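Local coordinates for hypothetical protein PAE2754 (Pyrobaculum aerophilum, PDB 1V8P) that acts as a magnesium-dependent PIN-domain exonuclease with slow activity on single-stranded DNA, and is probably the ribonuclease toxin of a VapC-type toxin-antitoxin pair, at residues L54-L59 / F93-D98; V130-D135 / I146-L151. The protein carries 1 engineered substitution. All coordinates share one frame; numbering follows the deposited sequence.

Interaction 1 of 2, residues L54-L59 / F93-D98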
ATOM      1  N   LEU C  54     -10.035  26.247  -6.639  1.00 40.59           N
ATOM      2  CA  LEU C  54      -9.573  24.886  -6.356  1.00 38.16           C
ATOM      3  C   LEU C  54     -10.242  24.212  -5.172  1.00 35.68           C
ATOM      4  O   LEU C  54     -10.591  24.851  -4.192  1.00 35.31           O
ATOM      5  CB  LEU C  54      -8.064  24.857  -6.104  1.00 38.92           C
ATOM      6  CG  LEU C  54      -7.099  25.621  -7.006  1.00 40.36           C
ATOM      7  CD1 LEU C  54      -7.569  25.569  -8.459  1.00 39.58           C
ATOM      8  CD2 LEU C  54      -7.003  27.055  -6.496  1.00 41.42           C
ATOM      9  N   ALA C  55     -10.397  22.899  -5.277  1.00 34.75           N
ATOM     10  CA  ALA C  55     -10.986  22.103  -4.212  1.00 33.63           C
ATOM     11  C   ALA C  55     -10.282  20.747  -4.095  1.00 31.94           C
ATOM     12  O   ALA C  55      -9.540  20.339  -4.981  1.00 31.72           O
ATOM     13  CB  ALA C  55     -12.465  21.907  -4.467  1.00 33.50           C
ATOM     14  N   ILE C  56     -10.527  20.072  -2.979  1.00 30.69           N
ATOM     15  CA  ILE C  56      -9.968  18.758  -2.678  1.00 27.85           C
ATOM     16  C   ILE C  56     -11.095  17.973  -2.056  1.00 27.87           C
ATOM     17  O   ILE C  56     -12.183  18.498  -1.832  1.00 30.82           O
ATOM     18  CB  ILE C  56      -8.839  18.811  -1.605  1.00 28.83           C
ATOM     19  CG1 ILE C  56      -9.390  19.447  -0.321  1.00 29.03           C
ATOM     20  CG2 ILE C  56      -7.610  19.526  -2.144  1.00 26.27           C
ATOM     21  CD1 ILE C  56      -8.353  19.780   0.713  1.00 32.28           C
ATOM     22  N   LEU C  57     -10.834  16.710  -1.773  1.00 28.14           N
ATOM     23  CA  LEU C  57     -11.821  15.869  -1.132  1.00 28.50           C
ATOM     24  C   LEU C  57     -11.285  15.693   0.294  1.00 30.37           C
ATOM     25  O   LEU C  57     -10.138  16.045   0.565  1.00 31.37           O
ATOM     26  CB  LEU C  57     -11.893  14.512  -1.836  1.00 27.42           C
ATOM     27  CG  LEU C  57     -12.213  14.416  -3.328  1.00 25.53           C
ATOM     28  CD1 LEU C  57     -12.341  12.939  -3.717  1.00 25.26           C
ATOM     29  CD2 LEU C  57     -13.499  15.118  -3.634  1.00 26.84           C
ATOM     30  N   HIS C  58     -12.082  15.170   1.216  1.00 30.65           N
ATOM     31  CA  HIS C  58     -11.556  14.961   2.562  1.00 31.55           C
ATOM     32  C   HIS C  58     -10.366  13.999   2.439  1.00 32.81           C
ATOM     33  O   HIS C  58      -9.332  14.174   3.098  1.00 33.66           O
ATOM     34  CB  HIS C  58     -12.615  14.334   3.470  1.00 31.52           C
ATOM     35  CG  HIS C  58     -13.688  15.279   3.907  1.00 33.62           C
ATOM     36  ND1 HIS C  58     -13.475  16.276   4.840  1.00 34.01           N
ATOM     37  CD2 HIS C  58     -14.988  15.377   3.540  1.00 32.26           C
ATOM     38  CE1 HIS C  58     -14.598  16.946   5.028  1.00 32.87           C
ATOM     39  NE2 HIS C  58     -15.531  16.421   4.252  1.00 34.03           N
ATOM     40  N   LEU C  59     -10.527  12.983   1.592  1.00 31.99           N
ATOM     41  CA  LEU C  59      -9.491  11.973   1.364  1.00 30.66           C
ATOM     42  C   LEU C  59      -8.126  12.603   1.095  1.00 30.22           C
ATOM     43  O   LEU C  59      -7.100  12.058   1.465  1.00 30.36           O
ATOM     44  CB  LEU C  59      -9.867  11.109   0.160  1.00 30.65           C
ATOM     45  CG  LEU C  59      -9.324   9.699  -0.138  1.00 31.13           C
ATOM     46  CD1 LEU C  59      -9.059   9.604  -1.620  1.00 27.44           C
ATOM     47  CD2 LEU C  59      -8.060   9.387   0.626  1.00 31.55           C
ATOM     48  N   PHE C  93      -7.859  25.270   0.541  1.00 38.85           N
ATOM     49  CA  PHE C  93      -8.790  24.650  -0.389  1.00 36.68           C
ATOM     50  C   PHE C  93     -10.171  24.387   0.130  1.00 36.94           C
ATOM     51  O   PHE C  93     -10.356  24.139   1.312  1.00 37.64           O
ATOM     52  CB  PHE C  93      -8.232  23.319  -0.887  1.00 36.38           C
ATOM     53  CG  PHE C  93      -6.987  23.449  -1.704  1.00 35.40           C
ATOM     54  CD1 PHE C  93      -5.800  23.869  -1.126  1.00 35.48           C
ATOM     55  CD2 PHE C  93      -6.997  23.138  -3.059  1.00 35.29           C
ATOM     56  CE1 PHE C  93      -4.636  23.976  -1.885  1.00 35.76           C
ATOM     57  CE2 PHE C  93      -5.845  23.243  -3.821  1.00 35.06           C
ATOM     58  CZ  PHE C  93      -4.663  23.662  -3.233  1.00 35.49           C
ATOM     59  N   LYS C  94     -11.134  24.418  -0.787  1.00 37.54           N
ATOM     60  CA  LYS C  94     -12.530  24.143  -0.484  1.00 37.91           C
ATOM     61  C   LYS C  94     -12.580  22.618  -0.459  1.00 36.94           C
ATOM     62  O   LYS C  94     -11.932  21.968  -1.271  1.00 37.65           O
ATOM     63  CB  LYS C  94     -13.425  24.670  -1.613  1.00 41.55           C
ATOM     64  CG  LYS C  94     -14.835  25.082  -1.200  1.00 46.00           C
ATOM     65  CD  LYS C  94     -15.702  23.917  -0.705  1.00 48.06           C
ATOM     66  CE  LYS C  94     -17.135  24.384  -0.387  1.00 49.50           C
ATOM     67  NZ  LYS C  94     -18.027  23.284   0.094  1.00 50.79           N
ATOM     68  N   VAL C  95     -13.333  22.045   0.467  1.00 34.80           N
ATOM     69  CA  VAL C  95     -13.425  20.602   0.560  1.00 33.05           C
ATOM     70  C   VAL C  95     -14.808  20.161   0.120  1.00 34.65           C
ATOM     71  O   VAL C  95     -15.809  20.622   0.658  1.00 35.31           O
ATOM     72  CB  VAL C  95     -13.161  20.138   2.011  1.00 32.45           C
ATOM     73  CG1 VAL C  95     -13.167  18.622   2.109  1.00 29.79           C
ATOM     74  CG2 VAL C  95     -11.830  20.697   2.476  1.00 31.10           C
ATOM     75  N   LEU C  96     -14.862  19.269  -0.863  1.00 34.75           N
ATOM     76  CA  LEU C  96     -16.136  18.778  -1.360  1.00 35.92           C
ATOM     77  C   LEU C  96     -16.648  17.653  -0.486  1.00 35.35           C
ATOM     78  O   LEU C  96     -15.924  17.140   0.360  1.00 34.27           O
ATOM     79  CB  LEU C  96     -15.988  18.287  -2.804  1.00 36.72           C
ATOM     80  CG  LEU C  96     -15.273  19.318  -3.682  1.00 37.98           C
ATOM     81  CD1 LEU C  96     -15.270  18.862  -5.126  1.00 38.33           C
ATOM     82  CD2 LEU C  96     -15.962  20.665  -3.531  1.00 37.54           C
ATOM     83  N   GLU C  97     -17.904  17.277  -0.697  1.00 36.02           N
ATOM     84  CA  GLU C  97     -18.524  16.202   0.070  1.00 37.00           C
ATOM     85  C   GLU C  97     -18.007  14.869  -0.408  1.00 35.90           C
ATOM     86  O   GLU C  97     -17.537  14.742  -1.529  1.00 38.45           O
ATOM     87  CB  GLU C  97     -20.044  16.200  -0.115  1.00 39.09           C
ATOM     88  CG  GLU C  97     -20.771  17.472   0.284  1.00 44.71           C
ATOM     89  CD  GLU C  97     -22.292  17.292   0.284  1.00 47.57           C
ATOM     90  OE1 GLU C  97     -22.840  16.666  -0.662  1.00 48.45           O
ATOM     91  OE2 GLU C  97     -22.946  17.782   1.231  1.00 50.22           O
ATOM     92  N   ASP C  98     -18.115  13.859   0.426  1.00 34.88           N
ATOM     93  CA  ASP C  98     -17.677  12.541   0.012  1.00 36.63           C
ATOM     94  C   ASP C  98     -18.642  11.990  -1.026  1.00 37.21           C
ATOM     95  O   ASP C  98     -19.846  12.199  -0.946  1.00 37.49           O
ATOM     96  CB  ASP C  98     -17.619  11.597   1.211  1.00 36.11           C
ATOM     97  CG  ASP C  98     -16.655  12.080   2.275  1.00 36.37           C
ATOM     98  OD1 ASP C  98     -16.935  11.841   3.464  1.00 38.75           O
ATOM     99  OD2 ASP C  98     -15.626  12.697   1.918  1.00 36.03           O
TER
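Ala-55 and Ile-56 pair in parallel with Lys-94 and Val-95, joining strand 54-56 to strand 94-95, an outermost strand of the chain's PIN-domain sheet. Lys-94 O accepts from Ile-56 N at 2.9 Å, and Ile-56 O from Leu-96 N at 3.0 Å; a long, weak bond joins Lys-94 N to Leu-54 O. On the face carrying Ile-56 and Val-95, Ile-56 CG2 lies 3.8 Å from CD2 of Phe-93, whose ring also meets Leu-54 and Trp-47, while CG1 and CD1 reach CG2 of Val-95. Ala-55 CB, on the other face, rests against CD2 of Leu-96.

His-58 begins at CB, 3.8 Å from Asp-98 OD2. With CG anti to the carbonyl carbon (chi1 -75°), the ring presents one face to Val-95, whose CG1 sits 3.6 Å from the centroid and 10° off the normal, a CH-pi contact; CG, ND1 and CE1 all lie near this methyl. At the ring edge, near its plane, CD2 lies 3.2 Å from Asp-98 OD2, the carboxylate tilted 68° from the ring, and NE2 comes near Leu-96 O. ND1 is hydrogen-bonded to Asp-98 OD1 of the second subunit, whose His-58 and Tyr-62 bind Asp-98 and whose His-58 ring stacks on this one. Backbone pairing flanked by mostly apolar side chains gives way to a reciprocal histidine-aspartate exchange between subunits, where two nearby carboxylates would be expected to favour a protonated imidazole.

Interaction 2 of 2, residues V130-D135 / I146-L151; sequences VLVTQD and IDVETL
Beside the predicted magnesium site, a single beta bridge joins Val-132 to Ile-146 where strand 130-132 ends. Ile-146 N donates to Leu-131 O at 2.9 Å, and Ile-146 O takes the N-H of Thr-133 at 3.0 Å. Ile-146 sends CG1 to Val-130 CG1 (3.7 Å) because its chi1 of 60° places that branch between backbone N and carbonyl carbon. Val-132 divides its methyls: CG1 lies 3.7 Å from Leu-151 CD2, and CG2 faces both this methyl and Ile-146 CG1. Tyr-30, on the neighbouring strand of the parallel PIN-domain sheet, packs against the same cluster.

Helix 148-156 starts here, with Asp-147 as its N-cap. Its OD1 accepts from Thr-150 N at 2.9 Å and from Thr-150 OG1, the hydroxyl coming in from above the carboxylate plane. Across the contact, Gln-134 bends at chi2 (65°) to bring OE1 to Val-148 N, a weak bond of 3.3 Å. Thr-133 OG1 accepts from Asp-135 N, an ST turn, and is hydrogen-bonded to Asp-33 OD2; Asp-33 and Asp-135 are both predicted magnesium ligands.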
ATOM      1  N   VAL C 130     -12.459  20.143 -13.397  1.00 33.57           N
ATOM      2  CA  VAL C 130     -11.247  19.671 -14.061  1.00 33.35           C
ATOM      3  C   VAL C 130     -10.365  19.029 -13.013  1.00 33.82           C
ATOM      4  O   VAL C 130      -9.965  19.686 -12.059  1.00 33.48           O
ATOM      5  CB  VAL C 130     -10.446  20.814 -14.711  1.00 33.04           C
ATOM      6  CG1 VAL C 130      -9.101  20.291 -15.180  1.00 32.38           C
ATOM      7  CG2 VAL C 130     -11.226  21.412 -15.887  1.00 34.08           C
ATOM      8  N   LEU C 131     -10.053  17.749 -13.188  1.00 32.94           N
ATOM      9  CA  LEU C 131      -9.209  17.064 -12.227  1.00 33.19           C
ATOM     10  C   LEU C 131      -7.745  17.460 -12.442  1.00 33.70           C
ATOM     11  O   LEU C 131      -7.218  17.351 -13.548  1.00 34.87           O
ATOM     12  CB  LEU C 131      -9.334  15.540 -12.385  1.00 32.62           C
ATOM     13  CG  LEU C 131      -8.963  14.607 -11.214  1.00 32.66           C
ATOM     14  CD1 LEU C 131      -8.524  13.254 -11.754  1.00 29.67           C
ATOM     15  CD2 LEU C 131      -7.858  15.185 -10.380  1.00 32.69           C
ATOM     16  N   VAL C 132      -7.092  17.936 -11.390  1.00 32.77           N
ATOM     17  CA  VAL C 132      -5.674  18.249 -11.490  1.00 31.71           C
ATOM     18  C   VAL C 132      -4.968  17.110 -10.719  1.00 33.35           C
ATOM     19  O   VAL C 132      -5.230  16.870  -9.537  1.00 32.55           O
ATOM     20  CB  VAL C 132      -5.337  19.625 -10.876  1.00 30.08           C
ATOM     21  CG1 VAL C 132      -3.886  19.995 -11.209  1.00 29.33           C
ATOM     22  CG2 VAL C 132      -6.294  20.693 -11.437  1.00 28.47           C
ATOM     23  N   THR C 133      -4.104  16.385 -11.413  1.00 33.82           N
ATOM     24  CA  THR C 133      -3.394  15.258 -10.833  1.00 34.31           C
ATOM     25  C   THR C 133      -2.016  15.167 -11.462  1.00 34.34           C
ATOM     26  O   THR C 133      -1.779  15.678 -12.549  1.00 34.69           O
ATOM     27  CB  THR C 133      -4.164  13.923 -11.093  1.00 35.28           C
ATOM     28  OG1 THR C 133      -3.359  12.801 -10.711  1.00 33.66           O
ATOM     29  CG2 THR C 133      -4.526  13.794 -12.562  1.00 35.30           C
ATOM     30  N   GLN C 134      -1.105  14.505 -10.772  1.00 34.57           N
ATOM     31  CA  GLN C 134       0.236  14.369 -11.281  1.00 35.08           C
ATOM     32  C   GLN C 134       0.425  12.937 -11.776  1.00 34.70           C
ATOM     33  O   GLN C 134       1.442  12.626 -12.398  1.00 35.26           O
ATOM     34  CB  GLN C 134       1.233  14.713 -10.170  1.00 34.98           C
ATOM     35  CG  GLN C 134       2.529  15.328 -10.646  1.00 38.70           C
ATOM     36  CD  GLN C 134       2.331  16.682 -11.280  1.00 38.47           C
ATOM     37  OE1 GLN C 134       1.257  17.246 -11.222  1.00 40.96           O
ATOM     38  NE2 GLN C 134       3.375  17.210 -11.883  1.00 38.85           N
ATOM     39  N   ASP C 135      -0.577  12.089 -11.513  1.00 34.55           N
ATOM     40  CA  ASP C 135      -0.583  10.662 -11.893  1.00 35.54           C
ATOM     41  C   ASP C 135      -0.982  10.422 -13.358  1.00 35.66           C
ATOM     42  O   ASP C 135      -2.128  10.642 -13.745  1.00 35.53           O
ATOM     43  CB  ASP C 135      -1.525   9.885 -10.945  1.00 34.87           C
ATOM     44  CG  ASP C 135      -1.631   8.392 -11.287  1.00 35.70           C
ATOM     45  OD1 ASP C 135      -1.010   7.940 -12.265  1.00 35.88           O
ATOM     46  OD2 ASP C 135      -2.345   7.665 -10.574  1.00 36.41           O
ATOM     47  N   ILE C 146      -5.865  17.489 -16.075  1.00 29.89           N
ATOM     48  CA  ILE C 146      -4.619  18.155 -16.401  1.00 29.64           C
ATOM     49  C   ILE C 146      -3.622  17.956 -15.277  1.00 31.54           C
ATOM     50  O   ILE C 146      -3.981  17.499 -14.198  1.00 32.52           O
ATOM     51  CB  ILE C 146      -4.837  19.659 -16.570  1.00 28.73           C
ATOM     52  CG1 ILE C 146      -5.384  20.243 -15.272  1.00 28.42           C
ATOM     53  CG2 ILE C 146      -5.797  19.923 -17.719  1.00 31.52           C
ATOM     54  CD1 ILE C 146      -5.534  21.750 -15.284  1.00 28.78           C
ATOM     55  N   ASP C 147      -2.363  18.281 -15.535  1.00 32.65           N
ATOM     56  CA  ASP C 147      -1.357  18.170 -14.500  1.00 33.29           C
ATOM     57  C   ASP C 147      -1.136  19.572 -13.938  1.00 33.66           C
ATOM     58  O   ASP C 147      -1.686  20.545 -14.465  1.00 33.99           O
ATOM     59  CB  ASP C 147      -0.054  17.608 -15.057  1.00 32.98           C
ATOM     60  CG  ASP C 147       0.460  18.388 -16.229  1.00 32.72           C
ATOM     61  OD1 ASP C 147       0.112  19.583 -16.381  1.00 34.37           O
ATOM     62  OD2 ASP C 147       1.234  17.789 -16.995  1.00 36.79           O
ATOM     63  N   VAL C 148      -0.328  19.670 -12.886  1.00 33.54           N
ATOM     64  CA  VAL C 148      -0.078  20.946 -12.227  1.00 35.84           C
ATOM     65  C   VAL C 148       0.448  22.051 -13.125  1.00 37.35           C
ATOM     66  O   VAL C 148       0.040  23.206 -12.993  1.00 38.06           O
ATOM     67  CB  VAL C 148       0.861  20.761 -11.017  1.00 34.85           C
ATOM     68  CG1 VAL C 148       1.319  22.109 -10.482  1.00 34.71           C
ATOM     69  CG2 VAL C 148       0.126  19.998  -9.927  1.00 33.01           C
ATOM     70  N   GLU C 149       1.341  21.701 -14.043  1.00 40.22           N
ATOM     71  CA  GLU C 149       1.913  22.680 -14.966  1.00 42.18           C
ATOM     72  C   GLU C 149       0.819  23.304 -15.837  1.00 41.31           C
ATOM     73  O   GLU C 149       0.777  24.521 -16.049  1.00 41.15           O
ATOM     74  CB  GLU C 149       2.951  22.011 -15.866  1.00 44.34           C
ATOM     75  CG  GLU C 149       3.772  22.984 -16.694  1.00 49.34           C
ATOM     76  CD  GLU C 149       4.675  22.284 -17.703  1.00 53.15           C
ATOM     77  OE1 GLU C 149       5.745  22.842 -18.042  1.00 53.46           O
ATOM     78  OE2 GLU C 149       4.312  21.180 -18.172  1.00 55.58           O
ATOM     79  N   THR C 150      -0.060  22.450 -16.345  1.00 39.68           N
ATOM     80  CA  THR C 150      -1.158  22.895 -17.182  1.00 38.82           C
ATOM     81  C   THR C 150      -2.074  23.787 -16.360  1.00 39.46           C
ATOM     82  O   THR C 150      -2.608  24.781 -16.857  1.00 39.31           O
ATOM     83  CB  THR C 150      -1.951  21.692 -17.702  1.00 39.55           C
ATOM     84  OG1 THR C 150      -1.095  20.858 -18.496  1.00 38.88           O
ATOM     85  CG2 THR C 150      -3.124  22.155 -18.525  1.00 39.60           C
ATOM     86  N   LEU C 151      -2.263  23.429 -15.094  1.00 39.30           N
ATOM     87  CA  LEU C 151      -3.112  24.228 -14.229  1.00 40.38           C
ATOM     88  C   LEU C 151      -2.496  25.607 -14.040  1.00 41.46           C
ATOM     89  O   LEU C 151      -3.183  26.617 -14.155  1.00 42.14           O
ATOM     90  CB  LEU C 151      -3.299  23.558 -12.861  1.00 39.21           C
ATOM     91  CG  LEU C 151      -3.990  24.404 -11.778  1.00 37.26           C
ATOM     92  CD1 LEU C 151      -5.372  24.843 -12.259  1.00 37.10           C
ATOM     93  CD2 LEU C 151      -4.101  23.609 -10.490  1.00 36.09           C
TER

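From the N terminus, strand 30-32 comes first, one of two inner strands of the sheet that both interactions reach, between 54-56 and 130-132. The chain runs on through strand 54-56, and interaction 1 closes a loop of 33 residues, mostly helix, when 93-98 returns alongside it. Helices 101-111 and 115-127 carry the chain to the other side of strand 30-32, where strand 130-132 pairs. Interaction 2 closes a shorter loop of ten residues holding helix 136-141. The loops follow in series, neither nested nor crossed, and their centres are about 16 Å apart on opposite sides of the chain's centre. Interaction 1 pairs 54-56 with the edge strand 94-95; interaction 2 ties the C-terminal helix 148-156 to strand 130-132.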